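MdcD (Pseudomonas aeruginosa, PDB 5VIP) probably serves as the beta subunit of a biotin-independent malonate decarboxylase, with carboxy-lyase and carboxyltransferase activity. Local coordinates at residues Arg23-Ala28 with Arg111-Leu116; Val61-Leu66 with Pro70-Ala75. All blocks are in the same frame, centred on the assembly; numbering follows the deposited sequence.

Contact 1. Residues Arg23-Ala28 with Arg111-Leu116; sequences RALLDA and RALLLL
Leu25, at the C-terminal end of helix 18-25, lays its side chain against Leu113 and Leu115, two leucines that stand on the same face of strand 111-115. CB leaves the helix toward the strand and lies 4.4 Å from CD2 of Leu113. CB and CG only pass this methyl, and the touching is left to CD1. With CG anti to the carbonyl carbon (chi1 -70°) and CD1 continuing the line of the chain (chi2 177°), CD1 is carried furthest down toward the strand. There it meets both partners: Leu25 CD1 is 3.9 Å from Leu113 CD2 and 3.9 Å from Leu115 CD1. CD2 of Leu115 is almost as near, 4.0 Å from Leu25 CD1, so this leucine turns both methyls of its fork to the arriving one. The two approaches differ. Leu113 crosses the Leu25 side chain at about a right angle and touches with one extended methyl, whereas Leu115 comes up from the strand to meet Leu25 tip to tip. Leu113 CD2 and Leu115 CD1 are themselves 4.3 Å apart, and Leu25 CD1 rests over the pair. Val232 and Arg233 of helix 229-242 also pack on Leu25, while Leu73 and Ala75 of the adjoining strand 69-76 flank Leu113 and Leu115. The helix end is thus seated on strand 111-115, an inner strand of the main sheet of this carboxyltransferase domain, a member of the ClpP/crotonase clan. All three touching residues are buried and every touching atom is aliphatic carbon, so the contact rests on dispersion and the exclusion of water; it is non-directional, and its fit depends on the shapes of the three leucine tips.

Contact 2. Residues Val61-Leu66 with Pro70-Ala75; sequences VARGLL and PAVLAA
Arg63 folds back over strand 70-75 and crosses Val72 at a slant, its CD 4.1 Å from Val72 CB. Bends at chi2 (-81°) and chi3 (-91°) curl the chain until the guanidinium edge faces the neighbouring backbone, where NH1 donates to Ala71 O at 3.1 Å. That oxygen is gripped twice: NH1 comes from above the carbonyl plane, and Gly64 N, 3.2 Å from Ala71 O, from the opposite face. The return bond, Ala71 N to Gly64 O at 3.0 Å, is weak. Further along, the hydrogen-bonded pair Ala62 and Leu73 is more regular, with Ala62 N 2.9 Å from Leu73 O and Leu73 N 2.8 Å from Ala62 O. Val61 also lies aslant to Val72, CG1 of Val61 touching CG2 of Val72 at 4.1 Å on the face that carries Arg63. Leu66, where the strand curls round, reaches instead to the face of Ala71 and Leu73 and sets its CD1 3.6 Å from Ala71 CB. An angle of 132° between the strand directions marks this as a strongly twisted antiparallel hairpin. Strand 32-34 flanks it beside 59-66, and strand 111-115 runs parallel to 69-76 on the other side. Ala96 of helix 87-105 packs on both Val61 and Val72; the backbone of another protein chain is the main polar partner of Arg63, meeting its NE, and that chain also packs on Val61 and Val72. Beyond the face of Ala71 and Leu73, Leu26, just after helix 18-25, packs on Ala62 and Leu66.

From the N terminus the chain runs through helix 18-25, which supplies the first half of contact 1, and then into strand 32-34, outermost in the sheet within this chain. Contact 2 follows as a tight closure, strand 59-66 turning within a few residues into strand 69-76. After helix 87-105 the chain returns as strand 111-115 and completes contact 1, so the hairpin of contact 2 falls wholly within the longer loop. The two meet directly: Asp27 N approaches Leu65 O at 2.8 Å, and Leu115 N approaches Ala74 O at the same distance, both probable hydrogen bonds. Together they tie helix 18-25 and the hairpin to strand 111-115, where the parallel part of the sheet begins.

Contact 1. Residues Arg23-Ala28 with Arg111-Leu116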
# COMPACT_ATOMS: atom_id res chain seq x y z
N ARG B 23 8.39 -6.40 24.02
CA ARG B 23 8.33 -6.45 25.47
C ARG B 23 9.02 -5.24 26.09
O ARG B 23 8.58 -4.71 27.11
CB ARG B 23 8.97 -7.74 25.97
CG ARG B 23 9.03 -7.91 27.49
CD ARG B 23 9.74 -9.22 27.83
NE ARG B 23 9.00 -10.38 27.33
CZ ARG B 23 9.31 -11.08 26.25
NH1 ARG B 23 10.39 -10.77 25.53
NH2 ARG B 23 8.56 -12.11 25.89
N ALA B 24 10.11 -4.80 25.48
CA ALA B 24 10.89 -3.68 25.99
C ALA B 24 10.13 -2.35 25.87
O ALA B 24 10.27 -1.46 26.72
CB ALA B 24 12.22 -3.59 25.27
N LEU B 25 9.30 -2.22 24.84
CA LEU B 25 8.64 -0.93 24.60
C LEU B 25 7.34 -0.75 25.40
O LEU B 25 7.04 0.36 25.83
CB LEU B 25 8.37 -0.75 23.10
CG LEU B 25 9.59 -0.54 22.21
CD1 LEU B 25 9.17 -0.44 20.73
CD2 LEU B 25 10.38 0.71 22.63
N LEU B 26 6.59 -1.83 25.60
CA LEU B 26 5.31 -1.77 26.32
C LEU B 26 5.58 -1.62 27.81
O LEU B 26 6.63 -2.07 28.30
CB LEU B 26 4.47 -3.02 26.03
CG LEU B 26 3.86 -3.08 24.63
CD1 LEU B 26 3.30 -4.47 24.30
CD2 LEU B 26 2.78 -2.03 24.51
N ASP B 27 4.66 -0.97 28.53
CA ASP B 27 4.83 -0.77 29.98
C ASP B 27 5.13 -2.11 30.66
O ASP B 27 4.56 -3.14 30.29
CB ASP B 27 3.58 -0.14 30.62
CG ASP B 27 3.28 1.29 30.13
OD1 ASP B 27 4.09 1.87 29.36
OD2 ASP B 27 2.22 1.83 30.51
N ALA B 28 6.01 -2.08 31.66
CA ALA B 28 6.40 -3.28 32.38
C ALA B 28 5.18 -3.98 32.98
O ALA B 28 4.32 -3.35 33.59
CB ALA B 28 7.41 -2.95 33.47
N ARG B 111 -3.86 2.69 20.73
CA ARG B 111 -2.76 3.18 19.92
C ARG B 111 -2.05 2.00 19.27
O ARG B 111 -1.83 0.99 19.92
CB ARG B 111 -1.77 3.97 20.79
CG ARG B 111 -2.42 4.94 21.79
CD ARG B 111 -1.47 5.26 22.93
NE ARG B 111 -1.56 6.66 23.40
CZ ARG B 111 -0.67 7.22 24.21
NH1 ARG B 111 0.38 6.52 24.66
NH2 ARG B 111 -0.82 8.50 24.58
N ALA B 112 -1.68 2.11 17.99
CA ALA B 112 -0.97 1.04 17.32
C ALA B 112 0.48 1.44 17.01
O ALA B 112 0.74 2.53 16.48
CB ALA B 112 -1.69 0.63 16.01
N LEU B 113 1.39 0.54 17.35
CA LEU B 113 2.82 0.73 17.16
C LEU B 113 3.36 -0.37 16.25
O LEU B 113 3.18 -1.57 16.54
CB LEU B 113 3.54 0.71 18.51
CG LEU B 113 5.07 0.78 18.55
CD1 LEU B 113 5.59 2.07 17.91
CD2 LEU B 113 5.53 0.68 19.99
N LEU B 114 3.98 0.03 15.15
CA LEU B 114 4.48 -0.92 14.14
C LEU B 114 6.00 -0.94 14.13
O LEU B 114 6.63 0.08 13.85
CB LEU B 114 3.95 -0.56 12.74
CG LEU B 114 2.44 -0.49 12.58
CD1 LEU B 114 2.08 -0.05 11.14
CD2 LEU B 114 1.83 -1.85 12.89
N LEU B 115 6.58 -2.11 14.38
CA LEU B 115 8.02 -2.30 14.27
C LEU B 115 8.31 -3.02 12.95
O LEU B 115 8.15 -4.24 12.83
CB LEU B 115 8.55 -3.10 15.45
CG LEU B 115 8.97 -2.35 16.72
CD1 LEU B 115 8.05 -1.18 17.10
CD2 LEU B 115 9.14 -3.30 17.90
N LEU B 116 8.76 -2.25 11.96
CA LEU B 116 8.80 -2.73 10.58
C LEU B 116 10.19 -3.17 10.12
O LEU B 116 10.98 -2.35 9.64
CB LEU B 116 8.27 -1.64 9.65
CG LEU B 116 6.83 -1.23 9.95
CD1 LEU B 116 6.33 -0.16 8.99
CD2 LEU B 116 5.91 -2.44 9.92

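Contact 2. Residues Val61-Leu66 with Pro70-Ala75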
# COMPACT_ATOMS: atom_id res chain seq x y z
N VAL B 61 2.34 -10.08 17.53
CA VAL B 61 1.29 -9.12 17.84
C VAL B 61 1.09 -9.16 19.34
O VAL B 61 0.84 -10.23 19.92
CB VAL B 61 -0.03 -9.42 17.11
CG1 VAL B 61 -1.16 -8.59 17.71
CG2 VAL B 61 0.12 -9.14 15.62
N ALA B 62 1.22 -8.00 19.97
CA ALA B 62 1.13 -7.95 21.43
C ALA B 62 0.23 -6.84 21.89
O ALA B 62 0.19 -5.77 21.30
CB ALA B 62 2.52 -7.78 22.03
N ARG B 63 -0.51 -7.11 22.97
CA ARG B 63 -1.32 -6.11 23.62
C ARG B 63 -0.58 -5.62 24.85
O ARG B 63 0.27 -6.33 25.41
CB ARG B 63 -2.69 -6.67 23.98
CG ARG B 63 -3.61 -6.87 22.76
CD ARG B 63 -4.26 -5.54 22.37
NE ARG B 63 -5.53 -5.40 23.06
CZ ARG B 63 -5.97 -4.31 23.65
NH1 ARG B 63 -5.24 -3.19 23.64
NH2 ARG B 63 -7.15 -4.33 24.26
N GLY B 64 -0.85 -4.39 25.27
CA GLY B 64 -0.17 -3.84 26.42
C GLY B 64 -0.59 -2.41 26.66
O GLY B 64 -1.61 -1.96 26.11
N LEU B 65 0.19 -1.71 27.48
CA LEU B 65 -0.04 -0.30 27.75
C LEU B 65 1.17 0.50 27.29
O LEU B 65 2.31 0.02 27.37
CB LEU B 65 -0.31 -0.05 29.24
CG LEU B 65 -1.51 -0.75 29.86
CD1 LEU B 65 -1.44 -0.57 31.40
CD2 LEU B 65 -2.80 -0.18 29.31
N LEU B 66 0.92 1.70 26.79
CA LEU B 66 2.00 2.64 26.49
C LEU B 66 1.74 3.90 27.30
O LEU B 66 0.82 4.65 27.00
CB LEU B 66 2.06 2.95 24.98
CG LEU B 66 2.62 1.81 24.11
CD1 LEU B 66 2.45 2.07 22.62
CD2 LEU B 66 4.10 1.56 24.43
N PRO B 70 -4.08 2.21 26.36
CA PRO B 70 -4.27 0.92 25.66
C PRO B 70 -3.52 0.93 24.33
O PRO B 70 -3.52 1.94 23.63
CB PRO B 70 -5.78 0.84 25.46
CG PRO B 70 -6.26 2.31 25.50
CD PRO B 70 -5.35 2.96 26.50
N ALA B 71 -2.88 -0.19 24.01
CA ALA B 71 -1.99 -0.26 22.86
C ALA B 71 -1.96 -1.66 22.24
O ALA B 71 -2.25 -2.67 22.90
CB ALA B 71 -0.58 0.17 23.25
N VAL B 72 -1.61 -1.69 20.96
CA VAL B 72 -1.30 -2.93 20.28
C VAL B 72 -0.01 -2.68 19.53
O VAL B 72 0.25 -1.57 19.05
CB VAL B 72 -2.44 -3.38 19.33
CG1 VAL B 72 -2.69 -2.34 18.25
CG2 VAL B 72 -2.12 -4.78 18.70
N LEU B 73 0.82 -3.71 19.46
CA LEU B 73 2.14 -3.59 18.85
C LEU B 73 2.26 -4.73 17.87
O LEU B 73 1.98 -5.88 18.22
CB LEU B 73 3.23 -3.66 19.94
CG LEU B 73 4.65 -3.21 19.67
CD1 LEU B 73 5.38 -2.90 20.98
CD2 LEU B 73 5.40 -4.28 18.89
N ALA B 74 2.61 -4.44 16.62
CA ALA B 74 2.95 -5.50 15.69
C ALA B 74 4.42 -5.34 15.32
O ALA B 74 4.84 -4.27 14.90
CB ALA B 74 2.05 -5.46 14.43
N ALA B 75 5.19 -6.41 15.50
CA ALA B 75 6.62 -6.38 15.22
C ALA B 75 6.99 -7.53 14.28
O ALA B 75 6.70 -8.68 14.57
CB ALA B 75 7.43 -6.48 16.50